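Local structure of general secretion pathway protein H (Vibrio cholerae, 4DQ9) at residues 5-8 against 9-13; 12-15 against 16-20; 19-22 against 23-27. The protein forms part of the tip complex of the type II secretion pseudopilus, which recognises and binds secretion substrates such as toxins and proteases on their way out of the periplasm. All coordinates share one frame; numbering follows the deposited sequence.

Interaction 1. Residues 5-8 against 9-13; sequences EAKI and SAQSF
Ser-9, Ala-10, Gln-11 and Ser-12 each donate their backbone N-H to the carbonyl four residues back, on Glu-5, Ala-6, Lys-7 and Ile-8, in an unbroken alpha-helical ladder. Its rungs are equal in length, though not equally straight; the bond from Gln-11 N to Lys-7 O measures 2.9 Å with an angle of 159° at the hydrogen, and Ala-10 N makes a further, weak bond to Lys-7 O.

Lys-7 and Gln-11, one turn apart, meet through their side chains. With CG of Lys-7 trans to its backbone N (chi1 -179°) and every later torsion also extended, the aliphatic chain reaches out straight and passes the Gln-11 amide at a slant. The nearest atoms are Lys-7 CE and Gln-11 NE2, 3.8 Å apart, so the lysine meets the amide through a methylene next to its ammonium group. Closer to the backbone, Gln-11 CG lies 3.2 Å from Lys-7 O, since chi1 of -72° folds the glutamine chain back over the preceding turn. The other end of the amide, Gln-11 OE1, passes 3.9 Å from Ile-8 CA.

On another side of the helix Ser-9 turns its hydroxyl beside its own backbone N, which places OG 3.1 Å from Glu-5 O, the carbonyl that already receives Ser-9 N. The methyl of Ala-10 rests 3.5 Å from Ala-6 O.

These residues belong to the N-terminal half of helix 2-27, which packs on the antiparallel sheets of the pseudopilin domain. Ala-6 and Ser-9 touch Leu-71 of strand 71-77, Ser-9 also meets Ile-130 of strand 126-132, and both Lys-7 and Ala-10 lie against Trp-141 of strand 141-145.

Interaction 2. Residues 12-15 against 16-20; sequences SFYQ and RLLLL
Arg-16 reaches back one helical turn to Ser-12, and its NE donates to Ser-12 OG at 3.0 Å, with a moderately bent angle of 138°. The hydroxyl sits at the edge of the guanidinium group, 18° out of its plane. Two torsions bring the groups together: the arginine chain leaves beside its own backbone N and runs extended from CG to NE, while the serine hydroxyl lies across from its N. On the way the arginine methylenes cross the serine carbonyl, with Arg-16 CD 3.2 Å from Ser-12 O.

Tyr-14 and Leu-18 make the apolar counterpart. One methyl of the leucine lies over a face of the phenol ring in a CH-pi contact, Leu-18 CD1 standing 4.2 Å from the Tyr-14 ring centroid and 26° off the normal. The methyl is displaced toward the hydroxyl end of the ring, with Leu-18 CD1 3.8 Å from Tyr-14 CZ. Leu-17 covers a face of the Phe-13 ring with its CB, and these two residues turn inward to Phe-126 and Val-143 on the sheet strands.

With NE held by Ser-12 OG and NH1 by Thr-62 O, the guanidinium is probably limited in its rotation. Ser-12 thus probably helps to position a charged side chain that hydrogen-bonds a backbone carbonyl of strand 54-66.

Interaction 3. Residues 19-22 against 23-27; sequences LLNE and EAILS
Leu-19 and Glu-23 are joined twice, once through the backbone and once through a water. Glu-23 N donates to Leu-19 O at 2.8 Å, and the water gives one hydrogen to that same carbonyl and the other to Glu-23 OE1, each at 2.9 Å. The glutamate reaches it by bending at its second torsion (chi2 72°), which curls the carboxylate back along the helix instead of letting it extend outward. OE1 also forms a salt bridge with Lys-60 of strand 54-66, so one carboxylate oxygen serves both the water and the lysine.

The remaining backbone bonds continue the helix, with Ala-24, Ile-25 and Leu-26 donating to Leu-20, Asn-21 and Glu-22. At the last turn Glu-23 O accepts two donors from one residue. Ser-27 N and Ser-27 OG approach from opposite faces of the carbonyl plane; Ser-27 OG lies 2.7 Å from Glu-23 O and 41° out of that plane. Ser-27 OG is in turn bonded to Gln-29 N, coupling the final turn to the chain that follows.

This is the C-terminal end of the long helix that, in the pseudopilin fold, packs against antiparallel sheet. Leu-20 points into that interface, touching Trp-56, Phe-31, Val-33 and Val-117 on three strands, and Ala-24 also meets Phe-31.

Van der Waals contacts complete the set. Glu-22 and Leu-26 run side by side in the same direction, and the methylene Glu-22 CG touches Leu-26 CD1 at 3.7 Å, so the leucine packs on the aliphatic part of the glutamate. Ile-25 sends a methyl back against a carbonyl of the preceding turn, its CD1 3.5 Å from Asn-21 O, and its side chain runs obliquely past that of the asparagine.

How the interactions relate
From the N terminus, the three contacts follow one another along helix 2-27, each spanning about two and a half turns without closing a long loop. Interaction 1 runs into interaction 2 through Ser-12 and Phe-13, and interaction 2 into interaction 3 through Leu-19 and Leu-20; none crosses or encloses another. The centres of interactions 1 and 3 are about 21 Å apart. Their sheet partners change along the way: interaction 1 faces mainly strands 71-77, 126-132 and 141-145, interaction 2 spans both sheets, and interaction 3 rests on strands 31-36, 54-66 and 115-117. One helix thereby ties the two sheets together.

Interaction 1. Residues 5-8 against 9-13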
# COMPACT_ATOMS: atom_id res chain seq x y z
N GLU A 5 -11.18 -1.15 30.44
CA GLU A 5 -10.04 -1.17 29.55
C GLU A 5 -10.41 -1.13 28.11
O GLU A 5 -9.71 -0.49 27.28
CB GLU A 5 -9.09 -2.35 29.88
CG GLU A 5 -8.42 -2.26 31.21
CD GLU A 5 -7.67 -3.55 31.62
OE1 GLU A 5 -7.59 -4.48 30.81
OE2 GLU A 5 -7.10 -3.58 32.77
N ALA A 6 -11.46 -1.87 27.75
CA ALA A 6 -11.90 -1.91 26.35
C ALA A 6 -12.32 -0.52 25.87
O ALA A 6 -12.01 -0.08 24.76
CB ALA A 6 -13.07 -2.90 26.20
N LYS A 7 -13.08 0.20 26.68
CA LYS A 7 -13.49 1.56 26.37
C LYS A 7 -12.26 2.47 26.11
O LYS A 7 -12.19 3.21 25.18
CB LYS A 7 -14.29 2.15 27.49
CG LYS A 7 -14.76 3.57 27.20
CD LYS A 7 -15.80 4.04 28.21
CE LYS A 7 -16.07 5.53 27.97
NZ LYS A 7 -17.04 6.02 28.97
N ILE A 8 -11.33 2.43 27.03
CA ILE A 8 -10.14 3.28 27.00
C ILE A 8 -9.37 2.95 25.73
O ILE A 8 -8.81 3.91 25.06
CB ILE A 8 -9.27 3.00 28.25
CG1 ILE A 8 -9.94 3.60 29.46
CG2 ILE A 8 -7.84 3.54 28.04
CD1 ILE A 8 -9.19 3.31 30.77
N SER A 9 -9.28 1.64 25.41
CA SER A 9 -8.55 1.21 24.19
C SER A 9 -9.28 1.66 22.94
O SER A 9 -8.58 2.11 21.96
CB SER A 9 -8.34 -0.28 24.14
OG SER A 9 -7.45 -0.68 25.11
N ALA A 10 -10.59 1.74 22.97
CA ALA A 10 -11.33 2.16 21.77
C ALA A 10 -11.18 3.68 21.63
O ALA A 10 -10.93 4.22 20.52
CB ALA A 10 -12.83 1.74 21.88
N GLN A 11 -11.16 4.40 22.74
CA GLN A 11 -10.95 5.89 22.70
C GLN A 11 -9.57 6.17 22.15
O GLN A 11 -9.37 7.09 21.32
CB GLN A 11 -11.06 6.37 24.12
CG GLN A 11 -12.42 6.37 24.71
CD GLN A 11 -12.40 7.09 26.16
OE1 GLN A 11 -11.45 6.96 26.95
NE2 GLN A 11 -13.45 7.80 26.51
N SER A 12 -8.59 5.36 22.58
CA SER A 12 -7.18 5.57 22.14
C SER A 12 -7.15 5.38 20.63
O SER A 12 -6.53 6.24 19.91
CB SER A 12 -6.22 4.62 22.81
OG SER A 12 -4.98 4.43 22.11
N PHE A 13 -7.71 4.28 20.13
CA PHE A 13 -7.71 4.11 18.66
C PHE A 13 -8.41 5.25 17.91
O PHE A 13 -7.92 5.73 16.87
CB PHE A 13 -8.17 2.72 18.26
CG PHE A 13 -8.26 2.55 16.76
CD1 PHE A 13 -7.08 2.46 16.07
CD2 PHE A 13 -9.42 2.51 16.08
CE1 PHE A 13 -7.10 2.38 14.65
CE2 PHE A 13 -9.45 2.30 14.69
CZ PHE A 13 -8.29 2.26 14.00

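Interaction 2. Residues 12-15 against 16-20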
# COMPACT_ATOMS: atom_id res chain seq x y z
N SER A 12 -8.59 5.36 22.58
CA SER A 12 -7.18 5.57 22.14
C SER A 12 -7.15 5.38 20.63
O SER A 12 -6.53 6.24 19.91
CB SER A 12 -6.22 4.62 22.81
OG SER A 12 -4.98 4.43 22.11
N PHE A 13 -7.71 4.28 20.13
CA PHE A 13 -7.71 4.11 18.66
C PHE A 13 -8.41 5.25 17.91
O PHE A 13 -7.92 5.73 16.87
CB PHE A 13 -8.17 2.72 18.26
CG PHE A 13 -8.26 2.55 16.76
CD1 PHE A 13 -7.08 2.46 16.07
CD2 PHE A 13 -9.42 2.51 16.08
CE1 PHE A 13 -7.10 2.38 14.65
CE2 PHE A 13 -9.45 2.30 14.69
CZ PHE A 13 -8.29 2.26 14.00
N TYR A 14 -9.55 5.70 18.40
CA TYR A 14 -10.33 6.77 17.80
C TYR A 14 -9.47 8.00 17.71
O TYR A 14 -9.44 8.62 16.66
CB TYR A 14 -11.56 7.01 18.60
CG TYR A 14 -12.43 8.11 18.16
CD1 TYR A 14 -13.19 7.95 17.00
CD2 TYR A 14 -12.66 9.20 19.00
CE1 TYR A 14 -14.04 8.95 16.61
CE2 TYR A 14 -13.55 10.16 18.65
CZ TYR A 14 -14.20 10.03 17.42
OH TYR A 14 -15.12 10.95 16.97
N GLN A 15 -8.78 8.34 18.79
CA GLN A 15 -7.98 9.57 18.86
C GLN A 15 -6.85 9.48 17.89
O GLN A 15 -6.54 10.50 17.20
CB GLN A 15 -7.41 9.79 20.22
CG GLN A 15 -8.50 10.01 21.27
CD GLN A 15 -7.92 10.11 22.73
OE1 GLN A 15 -6.85 9.58 23.06
NE2 GLN A 15 -8.64 10.82 23.62
N ARG A 16 -6.29 8.26 17.72
CA ARG A 16 -5.15 8.11 16.84
C ARG A 16 -5.58 8.13 15.39
O ARG A 16 -4.89 8.73 14.55
CB ARG A 16 -4.39 6.81 17.16
CG ARG A 16 -3.71 6.94 18.53
CD ARG A 16 -3.52 5.55 19.19
NE ARG A 16 -2.83 5.69 20.50
CZ ARG A 16 -1.54 5.92 20.56
NH1 ARG A 16 -0.87 5.99 19.44
NH2 ARG A 16 -0.88 6.02 21.72
N LEU A 17 -6.73 7.52 15.08
CA LEU A 17 -7.20 7.52 13.73
C LEU A 17 -7.54 9.01 13.32
O LEU A 17 -7.23 9.44 12.19
CB LEU A 17 -8.39 6.66 13.64
CG LEU A 17 -9.04 6.60 12.27
CD1 LEU A 17 -8.10 6.00 11.23
CD2 LEU A 17 -10.39 5.81 12.39
N LEU A 18 -8.22 9.73 14.20
CA LEU A 18 -8.62 11.11 13.90
C LEU A 18 -7.37 11.88 13.61
O LEU A 18 -7.29 12.69 12.65
CB LEU A 18 -9.41 11.69 15.05
CG LEU A 18 -10.88 11.42 15.23
CD1 LEU A 18 -11.49 12.49 16.26
CD2 LEU A 18 -11.68 11.49 14.06
N LEU A 19 -6.33 11.68 14.44
CA LEU A 19 -5.09 12.42 14.30
C LEU A 19 -4.44 12.16 12.95
O LEU A 19 -3.95 13.10 12.25
CB LEU A 19 -4.12 12.09 15.45
CG LEU A 19 -2.97 13.04 15.57
CD1 LEU A 19 -2.40 13.19 17.04
CD2 LEU A 19 -1.88 12.46 14.68
N LEU A 20 -4.42 10.90 12.53
CA LEU A 20 -3.76 10.54 11.27
C LEU A 20 -4.58 11.12 10.11
O LEU A 20 -3.94 11.56 9.15
CB LEU A 20 -3.79 9.05 10.98
CG LEU A 20 -2.72 8.06 11.36
CD1 LEU A 20 -3.04 6.59 10.71
CD2 LEU A 20 -1.29 8.58 11.28

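Interaction 3. Residues 19-22 against 23-27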
# COMPACT_ATOMS: atom_id res chain seq x y z
N LEU A 19 -6.33 11.68 14.44
CA LEU A 19 -5.09 12.42 14.30
C LEU A 19 -4.44 12.16 12.95
O LEU A 19 -3.95 13.10 12.25
CB LEU A 19 -4.12 12.09 15.45
CG LEU A 19 -2.97 13.04 15.57
CD1 LEU A 19 -2.40 13.19 17.04
CD2 LEU A 19 -1.88 12.46 14.68
N LEU A 20 -4.42 10.90 12.53
CA LEU A 20 -3.76 10.54 11.27
C LEU A 20 -4.58 11.12 10.11
O LEU A 20 -3.94 11.56 9.15
CB LEU A 20 -3.79 9.05 10.98
CG LEU A 20 -2.72 8.06 11.36
CD1 LEU A 20 -3.04 6.59 10.71
CD2 LEU A 20 -1.29 8.58 11.28
N ASN A 21 -5.92 11.14 10.17
CA ASN A 21 -6.80 11.69 9.14
C ASN A 21 -6.49 13.19 8.98
O ASN A 21 -6.23 13.70 7.88
CB ASN A 21 -8.26 11.44 9.45
CG ASN A 21 -9.18 12.13 8.54
OD1 ASN A 21 -9.15 11.95 7.29
ND2 ASN A 21 -10.10 12.90 9.12
N GLU A 22 -6.40 13.87 10.11
CA GLU A 22 -6.00 15.28 10.18
C GLU A 22 -4.60 15.53 9.60
O GLU A 22 -4.44 16.43 8.81
CB GLU A 22 -6.08 15.69 11.64
CG GLU A 22 -5.69 17.13 12.03
CD GLU A 22 -5.94 17.39 13.51
OE1 GLU A 22 -5.91 16.48 14.37
OE2 GLU A 22 -6.05 18.55 13.84
N GLU A 23 -3.64 14.63 9.89
CA GLU A 23 -2.28 14.76 9.43
C GLU A 23 -2.27 14.64 7.92
O GLU A 23 -1.58 15.41 7.22
CB GLU A 23 -1.34 13.77 10.06
CG GLU A 23 0.08 14.16 9.89
CD GLU A 23 0.52 15.32 10.71
OE1 GLU A 23 -0.09 15.77 11.75
OE2 GLU A 23 1.56 15.77 10.35
N ALA A 24 -3.01 13.65 7.40
CA ALA A 24 -3.06 13.39 5.94
C ALA A 24 -3.56 14.66 5.25
O ALA A 24 -2.99 15.12 4.24
CB ALA A 24 -3.96 12.16 5.60
N ILE A 25 -4.64 15.23 5.76
CA ILE A 25 -5.30 16.38 5.11
C ILE A 25 -4.36 17.61 5.15
O ILE A 25 -4.11 18.21 4.07
CB ILE A 25 -6.69 16.63 5.77
CG1 ILE A 25 -7.69 15.54 5.33
CG2 ILE A 25 -7.20 18.12 5.35
CD1 ILE A 25 -8.85 15.37 6.29
N LEU A 26 -3.74 17.89 6.30
CA LEU A 26 -2.88 19.05 6.51
C LEU A 26 -1.58 18.91 5.71
O LEU A 26 -1.09 19.91 5.15
CB LEU A 26 -2.56 19.25 7.98
CG LEU A 26 -3.64 19.78 8.95
CD1 LEU A 26 -3.27 19.44 10.36
CD2 LEU A 26 -3.82 21.26 8.76
N SER A 27 -1.02 17.68 5.61
CA SER A 27 0.36 17.49 5.11
C SER A 27 0.40 17.09 3.68
O SER A 27 1.49 17.13 3.04
CB SER A 27 1.12 16.42 5.92
OG SER A 27 0.62 15.12 5.67
O HOH W 1 -2.67 15.59 13.01